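Lectin (Polyandrocarpa misakiensis, PDB 1BYF) binds galactose through a calcium ion as a homodimeric C-type lectin and takes part in the animal's defence against microorganisms. Local coordinates at residues E10-A15 with R115-E120; G50-V55 with C96-S101; W82-P87 with Y103-D108. One frame throughout, in Å; residues are numbered along the deposited sequence.

Contact 1. Residues E10-A15 with R115-E120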
loop_
_atom_site.group_PDB
_atom_site.type_symbol
_atom_site.label_atom_id
_atom_site.label_comp_id
_atom_site.label_asym_id
_atom_site.label_seq_id
_atom_site.Cartn_x
_atom_site.Cartn_y
_atom_site.Cartn_z
ATOM N N GLU A 10 2.389 6.761 10.114
ATOM C CA GLU A 10 3.374 7.267 11.055
ATOM C C GLU A 10 4.270 8.300 10.377
ATOM O O GLU A 10 4.767 7.954 9.309
ATOM C CB GLU A 10 4.327 6.107 11.386
ATOM C CG GLU A 10 4.094 5.406 12.699
ATOM C CD GLU A 10 5.254 5.658 13.650
ATOM O OE1 GLU A 10 6.257 4.918 13.556
ATOM O OE2 GLU A 10 5.140 6.593 14.470
ATOM N N THR A 11 4.500 9.453 10.967
ATOM C CA THR A 11 5.353 10.451 10.333
ATOM C C THR A 11 6.742 10.522 10.954
ATOM O O THR A 11 6.938 10.241 12.134
ATOM C CB THR A 11 4.681 11.835 10.421
ATOM O OG1 THR A 11 4.484 12.117 11.810
ATOM C CG2 THR A 11 3.342 11.818 9.706
ATOM N N MET A 12 7.708 10.923 10.143
ATOM C CA MET A 12 9.099 11.027 10.513
ATOM C C MET A 12 9.842 11.956 9.534
ATOM O O MET A 12 9.316 12.234 8.462
ATOM C CB MET A 12 9.819 9.701 10.296
ATOM C CG MET A 12 9.836 8.617 11.329
ATOM S SD MET A 12 9.777 7.019 10.434
ATOM C CE MET A 12 8.004 6.760 10.511
ATOM N N ASN A 13 11.081 12.251 9.924
ATOM C CA ASN A 13 11.940 13.013 9.015
ATOM C C ASN A 13 12.491 12.003 8.001
ATOM O O ASN A 13 12.273 10.793 8.127
ATOM C CB ASN A 13 13.038 13.787 9.723
ATOM C CG ASN A 13 13.973 12.959 10.568
ATOM O OD1 ASN A 13 14.239 11.791 10.265
ATOM N ND2 ASN A 13 14.490 13.550 11.645
ATOM N N TYR A 14 13.194 12.488 6.999
ATOM C CA TYR A 14 13.735 11.657 5.938
ATOM C C TYR A 14 14.717 10.597 6.407
ATOM O O TYR A 14 14.599 9.437 5.984
ATOM C CB TYR A 14 14.372 12.571 4.890
ATOM C CG TYR A 14 14.939 11.844 3.694
ATOM C CD1 TYR A 14 14.100 11.430 2.674
ATOM C CD2 TYR A 14 16.298 11.562 3.592
ATOM C CE1 TYR A 14 14.591 10.766 1.568
ATOM C CE2 TYR A 14 16.801 10.899 2.484
ATOM C CZ TYR A 14 15.944 10.507 1.479
ATOM O OH TYR A 14 16.413 9.840 0.372
ATOM N N ALA A 15 15.671 10.964 7.263
ATOM C CA ALA A 15 16.633 9.970 7.739
ATOM C C ALA A 15 15.887 8.836 8.446
ATOM O O ALA A 15 16.124 7.662 8.171
ATOM C CB ALA A 15 17.670 10.573 8.672
ATOM N N ARG A 115 6.851 13.469 7.762
ATOM C CA ARG A 115 5.964 13.061 6.677
ATOM C C ARG A 115 5.742 11.546 6.780
ATOM O O ARG A 115 6.497 10.865 7.460
ATOM C CB ARG A 115 6.491 13.382 5.286
ATOM C CG ARG A 115 7.316 14.658 5.227
ATOM C CD ARG A 115 7.749 14.953 3.792
ATOM N NE ARG A 115 7.080 16.181 3.379
ATOM C CZ ARG A 115 7.491 17.409 3.663
ATOM N NH1 ARG A 115 8.601 17.646 4.337
ATOM N NH2 ARG A 115 6.749 18.418 3.233
ATOM N N ARG A 116 4.706 11.100 6.082
ATOM C CA ARG A 116 4.384 9.671 6.083
ATOM C C ARG A 116 5.458 8.914 5.315
ATOM O O ARG A 116 6.316 9.508 4.661
ATOM C CB ARG A 116 2.977 9.447 5.537
ATOM C CG ARG A 116 1.877 9.809 6.530
ATOM C CD ARG A 116 0.506 9.780 5.873
ATOM N NE ARG A 116 -0.582 9.789 6.841
ATOM C CZ ARG A 116 -0.935 10.804 7.619
ATOM N NH1 ARG A 116 -0.299 11.974 7.574
ATOM N NH2 ARG A 116 -1.949 10.657 8.468
ATOM N N VAL A 117 5.424 7.595 5.416
ATOM C CA VAL A 117 6.452 6.754 4.823
ATOM C C VAL A 117 5.907 5.670 3.903
ATOM O O VAL A 117 4.875 5.055 4.160
ATOM C CB VAL A 117 7.258 6.084 5.961
ATOM C CG1 VAL A 117 8.425 5.268 5.403
ATOM C CG2 VAL A 117 7.783 7.137 6.942
ATOM N N ILE A 118 6.652 5.433 2.836
ATOM C CA ILE A 118 6.366 4.408 1.853
ATOM C C ILE A 118 7.637 3.579 1.650
ATOM O O ILE A 118 8.673 4.136 1.284
ATOM C CB ILE A 118 5.945 4.962 0.481
ATOM C CG1 ILE A 118 4.782 5.939 0.659
ATOM C CG2 ILE A 118 5.559 3.824 -0.459
ATOM C CD1 ILE A 118 4.400 6.660 -0.619
ATOM N N CYS A 119 7.529 2.282 1.913
ATOM C CA CYS A 119 8.656 1.387 1.730
ATOM C C CYS A 119 8.353 0.382 0.615
ATOM O O CYS A 119 7.189 0.092 0.330
ATOM C CB CYS A 119 8.974 0.584 2.988
ATOM S SG CYS A 119 9.056 1.544 4.505
ATOM N N GLU A 120 9.431 -0.130 0.024
ATOM C CA GLU A 120 9.335 -1.116 -1.034
ATOM C C GLU A 120 10.304 -2.279 -0.798
ATOM O O GLU A 120 11.296 -2.184 -0.079
ATOM C CB GLU A 120 9.639 -0.522 -2.413
ATOM C CG GLU A 120 11.099 -0.185 -2.679
ATOM C CD GLU A 120 11.422 0.177 -4.110
ATOM O OE1 GLU A 120 10.746 1.036 -4.716
ATOM O OE2 GLU A 120 12.395 -0.394 -4.674
#
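Thr-11 sets its methyl CG2 alongside the aliphatic start of Arg-116, 4.0 Å from Arg-116 CG, while the extended arginine chain carries the guanidinium past it to a salt bridge with Asp-9. The guanidinium of Arg-115 leads away from residues 10-12 and makes a cation-pi contact with Trp-54, so across the contact Arg-115 works through its backbone. Among the peptide groups, Met-12 N donates to Arg-115 O at 2.9 Å, somewhat tilted from the carbonyl plane; in return Arg-115 N reaches Met-12 O at 2.8 Å from above that carbonyl, 38° out of its plane. Together the two bonds make one antiparallel hydrogen-bonded pair, from which the side chains diverge. Thr-11 CA adds a CA-H...O contact of 3.1 Å to Arg-115 O, so this carbonyl is met by two successive residues.

The apolar half of the contact is made by Met-12 and Val-117, which cross at about a right angle. The bent thioether (chi3 -95°) turns back, bringing CE to 3.6 Å from Val-117 CG2. Glu-10 O lies buried beside the same methyl and has no polar partner.

The pairing is brief, since the strands run at 106° to each other and soon part. Asn-13 follows as the N-cap of helix 14-22, its OD1 accepting from Asp-16 N, and Val-117 packs against Ala-17 and Cys-21 of that helix. Glu-10 also touches Leu-123 of the second subunit. In the C-type lectin fold the strand 115-122 lies between strands 3-8 and 53-55, so the short strand 10-12 crosses its beginning as a link from the sheet to the helix.

Contact 2. Residues G50-V55 with C96-S101. With ZN (zinc ion), chain E; ACT (acetate ion), chain F.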
loop_
_atom_site.group_PDB
_atom_site.type_symbol
_atom_site.label_atom_id
_atom_site.label_comp_id
_atom_site.label_asym_id
_atom_site.label_seq_id
_atom_site.Cartn_x
_atom_site.Cartn_y
_atom_site.Cartn_z
ATOM N N GLY A 50 -4.377 12.089 0.571
ATOM C CA GLY A 50 -4.189 13.523 0.483
ATOM C C GLY A 50 -3.140 14.052 1.445
ATOM O O GLY A 50 -3.259 15.195 1.894
ATOM N N HIS A 51 -2.124 13.261 1.763
ATOM C CA HIS A 51 -1.077 13.697 2.676
ATOM C C HIS A 51 0.303 13.598 2.024
ATOM O O HIS A 51 0.439 12.979 0.973
ATOM C CB HIS A 51 -1.065 12.888 3.970
ATOM C CG HIS A 51 -2.025 13.376 5.007
ATOM N ND1 HIS A 51 -1.855 14.595 5.633
ATOM C CD2 HIS A 51 -3.154 12.824 5.524
ATOM C CE1 HIS A 51 -2.848 14.775 6.495
ATOM N NE2 HIS A 51 -3.636 13.717 6.446
ATOM N N ASP A 52 1.294 14.193 2.673
ATOM C CA ASP A 52 2.667 14.155 2.195
ATOM C C ASP A 52 3.329 12.835 2.591
ATOM O O ASP A 52 3.142 12.363 3.720
ATOM C CB ASP A 52 3.496 15.279 2.819
ATOM C CG ASP A 52 3.030 16.674 2.478
ATOM O OD1 ASP A 52 2.380 16.863 1.432
ATOM O OD2 ASP A 52 3.319 17.598 3.273
ATOM N N TYR A 53 4.145 12.294 1.698
ATOM C CA TYR A 53 4.875 11.070 1.944
ATOM C C TYR A 53 6.337 11.183 1.502
ATOM O O TYR A 53 6.587 11.734 0.431
ATOM C CB TYR A 53 4.315 9.915 1.089
ATOM C CG TYR A 53 2.988 9.407 1.597
ATOM C CD1 TYR A 53 1.812 10.084 1.329
ATOM C CD2 TYR A 53 2.934 8.243 2.350
ATOM C CE1 TYR A 53 0.599 9.615 1.799
ATOM C CE2 TYR A 53 1.724 7.761 2.825
ATOM C CZ TYR A 53 0.568 8.457 2.547
ATOM O OH TYR A 53 -0.637 7.981 3.017
ATOM N N TRP A 54 7.246 10.596 2.268
ATOM C CA TRP A 54 8.639 10.595 1.834
ATOM C C TRP A 54 8.799 9.546 0.731
ATOM O O TRP A 54 8.077 8.547 0.719
ATOM C CB TRP A 54 9.582 10.206 2.961
ATOM C CG TRP A 54 9.841 11.262 3.986
ATOM C CD1 TRP A 54 9.582 11.204 5.323
ATOM C CD2 TRP A 54 10.436 12.547 3.735
ATOM N NE1 TRP A 54 9.975 12.383 5.917
ATOM C CE2 TRP A 54 10.500 13.218 4.969
ATOM C CE3 TRP A 54 10.908 13.188 2.588
ATOM C CZ2 TRP A 54 11.025 14.507 5.091
ATOM C CZ3 TRP A 54 11.429 14.471 2.709
ATOM C CH2 TRP A 54 11.486 15.115 3.953
ATOM N N VAL A 55 9.730 9.777 -0.175
ATOM C CA VAL A 55 10.109 8.815 -1.201
ATOM C C VAL A 55 11.645 8.729 -1.116
ATOM O O VAL A 55 12.279 9.594 -0.497
ATOM C CB VAL A 55 9.656 9.069 -2.636
ATOM C CG1 VAL A 55 8.131 9.123 -2.728
ATOM C CG2 VAL A 55 10.263 10.333 -3.239
ATOM N N CYS A 96 15.619 16.700 0.013
ATOM C CA CYS A 96 14.986 15.385 0.038
ATOM C C CYS A 96 13.698 15.443 -0.763
ATOM O O CYS A 96 13.173 16.538 -0.977
ATOM C CB CYS A 96 14.725 14.975 1.495
ATOM S SG CYS A 96 16.294 14.611 2.311
ATOM N N VAL A 97 13.225 14.298 -1.245
ATOM C CA VAL A 97 12.040 14.301 -2.097
ATOM C C VAL A 97 10.846 13.638 -1.424
ATOM O O VAL A 97 10.936 12.610 -0.758
ATOM C CB VAL A 97 12.325 13.631 -3.456
ATOM C CG1 VAL A 97 11.124 13.722 -4.395
ATOM C CG2 VAL A 97 13.541 14.271 -4.120
ATOM N N GLN A 98 9.699 14.281 -1.611
ATOM C CA GLN A 98 8.446 13.787 -1.081
ATOM C C GLN A 98 7.387 13.765 -2.184
ATOM O O GLN A 98 7.537 14.366 -3.244
ATOM C CB GLN A 98 7.879 14.719 0.008
ATOM C CG GLN A 98 7.628 16.122 -0.559
ATOM C CD GLN A 98 6.628 16.929 0.235
ATOM O OE1 GLN A 98 5.998 16.430 1.170
ATOM N NE2 GLN A 98 6.446 18.191 -0.131
ATOM N N ILE A 99 6.297 13.094 -1.838
ATOM C CA ILE A 99 5.089 13.138 -2.651
ATOM C C ILE A 99 4.305 14.254 -1.935
ATOM O O ILE A 99 3.900 14.051 -0.800
ATOM C CB ILE A 99 4.282 11.838 -2.678
ATOM C CG1 ILE A 99 4.980 10.771 -3.516
ATOM C CG2 ILE A 99 2.890 12.119 -3.239
ATOM C CD1 ILE A 99 4.456 9.367 -3.324
ATOM N N TRP A 100 4.225 15.402 -2.576
ATOM C CA TRP A 100 3.577 16.581 -2.008
ATOM C C TRP A 100 2.067 16.560 -2.184
ATOM O O TRP A 100 1.584 16.462 -3.316
ATOM C CB TRP A 100 4.190 17.799 -2.698
ATOM C CG TRP A 100 3.762 19.142 -2.208
ATOM C CD1 TRP A 100 3.168 19.463 -1.022
ATOM C CD2 TRP A 100 3.959 20.386 -2.903
ATOM N NE1 TRP A 100 2.960 20.818 -0.943
ATOM C CE2 TRP A 100 3.438 21.406 -2.087
ATOM C CE3 TRP A 100 4.510 20.726 -4.142
ATOM C CZ2 TRP A 100 3.452 22.748 -2.464
ATOM C CZ3 TRP A 100 4.520 22.062 -4.511
ATOM C CH2 TRP A 100 4.000 23.061 -3.676
ATOM N N SER A 101 1.326 16.699 -1.089
ATOM C CA SER A 101 -0.126 16.621 -1.134
ATOM C C SER A 101 -0.780 17.650 -2.036
ATOM O O SER A 101 -1.882 17.402 -2.544
ATOM C CB SER A 101 -0.735 16.702 0.274
ATOM O OG SER A 101 -0.482 17.969 0.855
HETATM ZN ZN ZN E . 3.099 19.443 2.872
HETATM C C ACT F . 4.879 21.186 1.744
HETATM O O ACT F . 4.930 19.962 1.996
HETATM O OXT ACT F . 4.105 21.939 2.391
HETATM C CH3 ACT F . 6.063 21.837 1.016
HETATM O O HOH W 1 -1.675 17.846 3.430
#
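Asp-52 and Gln-98 cross obliquely, carboxylate and amide planes 70° apart, with Gln-98 OE1 3.2 Å from Asp-52 CB. Gln-98 starts with CG between its backbone N and carbonyl carbon (chi1 60°) and then runs straight out; NE2 donates to an acetate oxygen and to Asp-107 OD2. The indole of Trp-100 presents its edge to Asp-52 OD1, in the ring plane, and one face to the acetate methyl. On the same carboxylate oxygen, Ser-101 N closes a nearly straight bond of 2.7 Å, arriving close to the C-O axis of Asp-52 OD1.

Trp-54 turns the edge of its six-membered ring to the partner strand: CE3 meets Val-97 O edge-on at 3.4 Å, and CZ3 rests 3.5 Å from Cys-96 CB. Its NE1 is held by Met-12 O. The two methyls of Val-55 divide their work, CG1 lying 3.6 Å from Ile-99 CG1, with the side chains nearly perpendicular, and CG2 packing on Val-97 CG1. Tyr-53 and Ile-99 form a hydrogen-bonded antiparallel pair, and Val-55 N adds a bond to Val-97 O, fixing the register. Tyr-53 and Ile-99 point to the face covered by helix 36-49.

The carboxylate of Asp-52 is thus shared: OD1 faces the amide of Ser-101, while OD2 binds zinc at 1.9 Å. Both partners would be expected to stabilise the charged form. Acetate, probably from the crystallisation liquor, supplies one zinc ligand, so the site as seen says little about a biological role for the metal; Gln-98, by contrast, is a second-shell support for a calcium ligand.

Contact 3. Residues W82-P87 with Y103-D108. With CA (calcium ion), chain C.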
loop_
_atom_site.group_PDB
_atom_site.type_symbol
_atom_site.label_atom_id
_atom_site.label_comp_id
_atom_site.label_asym_id
_atom_site.label_seq_id
_atom_site.Cartn_x
_atom_site.Cartn_y
_atom_site.Cartn_z
ATOM N N TRP A 82 7.769 15.104 -11.149
ATOM C CA TRP A 82 7.772 16.337 -10.393
ATOM C C TRP A 82 6.473 17.128 -10.499
ATOM O O TRP A 82 5.838 17.218 -11.551
ATOM C CB TRP A 82 8.910 17.266 -10.849
ATOM C CG TRP A 82 10.291 16.741 -10.629
ATOM C CD1 TRP A 82 11.122 16.196 -11.563
ATOM C CD2 TRP A 82 11.015 16.712 -9.390
ATOM N NE1 TRP A 82 12.311 15.826 -10.987
ATOM C CE2 TRP A 82 12.270 16.135 -9.653
ATOM C CE3 TRP A 82 10.714 17.110 -8.087
ATOM C CZ2 TRP A 82 13.232 15.950 -8.660
ATOM C CZ3 TRP A 82 11.665 16.926 -7.101
ATOM C CH2 TRP A 82 12.910 16.354 -7.394
ATOM N N SER A 83 6.107 17.770 -9.391
ATOM C CA SER A 83 4.948 18.651 -9.392
ATOM C C SER A 83 5.314 19.825 -10.317
ATOM O O SER A 83 6.497 20.048 -10.560
ATOM C CB SER A 83 4.649 19.230 -8.019
ATOM O OG SER A 83 4.536 18.266 -6.994
ATOM N N PRO A 84 4.310 20.546 -10.767
ATOM C CA PRO A 84 4.525 21.728 -11.578
ATOM C C PRO A 84 5.433 22.703 -10.837
ATOM O O PRO A 84 5.266 22.979 -9.648
ATOM C CB PRO A 84 3.136 22.305 -11.786
ATOM C CG PRO A 84 2.193 21.188 -11.498
ATOM C CD PRO A 84 2.876 20.314 -10.478
ATOM N N ASN A 85 6.437 23.205 -11.544
ATOM C CA ASN A 85 7.380 24.174 -11.012
ATOM C C ASN A 85 8.272 23.655 -9.894
ATOM O O ASN A 85 8.752 24.443 -9.068
ATOM C CB ASN A 85 6.662 25.440 -10.528
ATOM C CG ASN A 85 5.850 26.102 -11.619
ATOM O OD1 ASN A 85 4.701 26.489 -11.387
ATOM N ND2 ASN A 85 6.426 26.241 -12.810
ATOM N N GLU A 86 8.532 22.356 -9.857
ATOM C CA GLU A 86 9.454 21.765 -8.882
ATOM C C GLU A 86 10.392 20.896 -9.716
ATOM O O GLU A 86 9.961 20.452 -10.781
ATOM C CB GLU A 86 8.738 20.943 -7.819
ATOM C CG GLU A 86 7.714 21.691 -6.994
ATOM C CD GLU A 86 8.265 22.790 -6.113
ATOM O OE1 GLU A 86 9.435 22.731 -5.672
ATOM O OE2 GLU A 86 7.503 23.736 -5.813
ATOM N N PRO A 87 11.607 20.663 -9.277
ATOM C CA PRO A 87 12.136 21.179 -8.032
ATOM C C PRO A 87 12.437 22.668 -8.077
ATOM O O PRO A 87 12.788 23.194 -9.137
ATOM C CB PRO A 87 13.435 20.385 -7.865
ATOM C CG PRO A 87 13.883 20.139 -9.269
ATOM C CD PRO A 87 12.607 19.844 -10.013
ATOM N N TYR A 103 -0.130 18.512 -5.119
ATOM C CA TYR A 103 -0.321 17.996 -6.465
ATOM C C TYR A 103 -0.333 16.470 -6.534
ATOM O O TYR A 103 -0.682 15.913 -7.576
ATOM C CB TYR A 103 0.819 18.489 -7.366
ATOM C CG TYR A 103 0.905 19.987 -7.542
ATOM C CD1 TYR A 103 0.084 20.638 -8.457
ATOM C CD2 TYR A 103 1.806 20.750 -6.813
ATOM C CE1 TYR A 103 0.158 22.006 -8.636
ATOM C CE2 TYR A 103 1.891 22.120 -6.982
ATOM C CZ TYR A 103 1.060 22.740 -7.898
ATOM O OH TYR A 103 1.136 24.104 -8.072
ATOM N N ASN A 104 0.082 15.827 -5.457
ATOM C CA ASN A 104 0.208 14.374 -5.400
ATOM C C ASN A 104 1.280 13.980 -6.420
ATOM O O ASN A 104 1.188 13.010 -7.161
ATOM C CB ASN A 104 -1.086 13.608 -5.600
ATOM C CG ASN A 104 -1.012 12.148 -5.192
ATOM O OD1 ASN A 104 -1.551 11.242 -5.854
ATOM N ND2 ASN A 104 -0.323 11.871 -4.097
ATOM N N LEU A 105 2.337 14.790 -6.424
ATOM C CA LEU A 105 3.482 14.623 -7.302
ATOM C C LEU A 105 4.747 14.975 -6.517
ATOM O O LEU A 105 4.641 15.509 -5.406
ATOM C CB LEU A 105 3.366 15.444 -8.578
ATOM C CG LEU A 105 2.428 14.953 -9.681
ATOM C CD1 LEU A 105 2.419 15.929 -10.856
ATOM C CD2 LEU A 105 2.814 13.568 -10.180
ATOM N N LEU A 106 5.911 14.657 -7.052
ATOM C CA LEU A 106 7.162 14.865 -6.340
ATOM C C LEU A 106 7.523 16.327 -6.119
ATOM O O LEU A 106 7.148 17.226 -6.862
ATOM C CB LEU A 106 8.299 14.126 -7.049
ATOM C CG LEU A 106 8.138 12.621 -7.253
ATOM C CD1 LEU A 106 9.452 12.054 -7.785
ATOM C CD2 LEU A 106 7.744 11.902 -5.966
ATOM N N ASP A 107 8.274 16.538 -5.044
ATOM C CA ASP A 107 8.691 17.889 -4.665
ATOM C C ASP A 107 9.941 17.822 -3.805
ATOM O O ASP A 107 10.099 16.875 -3.035
ATOM C CB ASP A 107 7.536 18.573 -3.928
ATOM C CG ASP A 107 7.961 19.864 -3.252
ATOM O OD1 ASP A 107 8.582 20.695 -3.957
ATOM O OD2 ASP A 107 7.690 20.023 -2.046
ATOM N N ASP A 108 10.812 18.820 -3.952
ATOM C CA ASP A 108 12.023 18.895 -3.149
ATOM C C ASP A 108 11.753 19.732 -1.896
ATOM O O ASP A 108 11.127 20.785 -1.950
ATOM C CB ASP A 108 13.199 19.484 -3.916
ATOM C CG ASP A 108 12.963 20.873 -4.476
ATOM O OD1 ASP A 108 11.826 21.260 -4.801
ATOM O OD2 ASP A 108 13.969 21.598 -4.618
HETATM CA CA CA C . 10.090 22.316 -3.626
#
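Glu-86, Asp-107 and Asp-108 meet through a shared calcium ion. Glu-86 OE1 and Asp-107 OD1 each bind the calcium at 2.2 Å, their carboxylate planes 82° apart, and Asp-108 chelates it with both its backbone O and OD1. Asp-107 reaches in with CG opposite the backbone N (chi1 168°). Asn-89 completes the protein's set of ligands, while second-shell Ser-88 hydrogen-bonds to both Glu-86 OE1 (through OG) and Asp-108 OD1 (through N). The cis peptide before Pro-87 is a hallmark of this sugar-binding calcium site in C-type lectins.

Among the hydrogen bonds, Ser-83 grips Leu-106 O twice. Its N sits on a lone pair in the carbonyl plane, whereas OG donates from 51° above that plane; both Ser-83 N and Ser-83 OG lie 2.8 Å from Leu-106 O.

Apolar contacts flank these bonds. Pro-84 CD makes a CH-pi contact over the centre of the Tyr-103 ring, and Trp-82 lays its edge along the Asp-107 to Asp-108 peptide with Pro-87 CD over one face.

The loop 82-87, with its type II turn Ser-83 to Glu-86, runs alongside strand 105-109, joined by a single backbone bridge between Trp-82 and Leu-106; strand 96-100 is that strand's sheet neighbour, and its Trp-100 meets Tyr-103 edge-to-face.

Contacts 1, 2 and 3 run across a single C-type lectin domain, with centres about 9 Å apart for contacts 1 and 2 and for contacts 2 and 3, and about 18 Å for contacts 1 and 3. One mixed sheet connects them: strand 115-122 pairs with 53-55, which pairs with 96-100, which pairs with 105-109. Along the chain, contact 1 closes the loop in which both others are nested, while the segments of contacts 2 and 3 alternate. Trp-54 ties contact 2 to contact 1, and backbone bonds join contact 2 to contact 3. The terminal framework near the dimer partner is thus linked, strand by strand, to the calcium site for galactose.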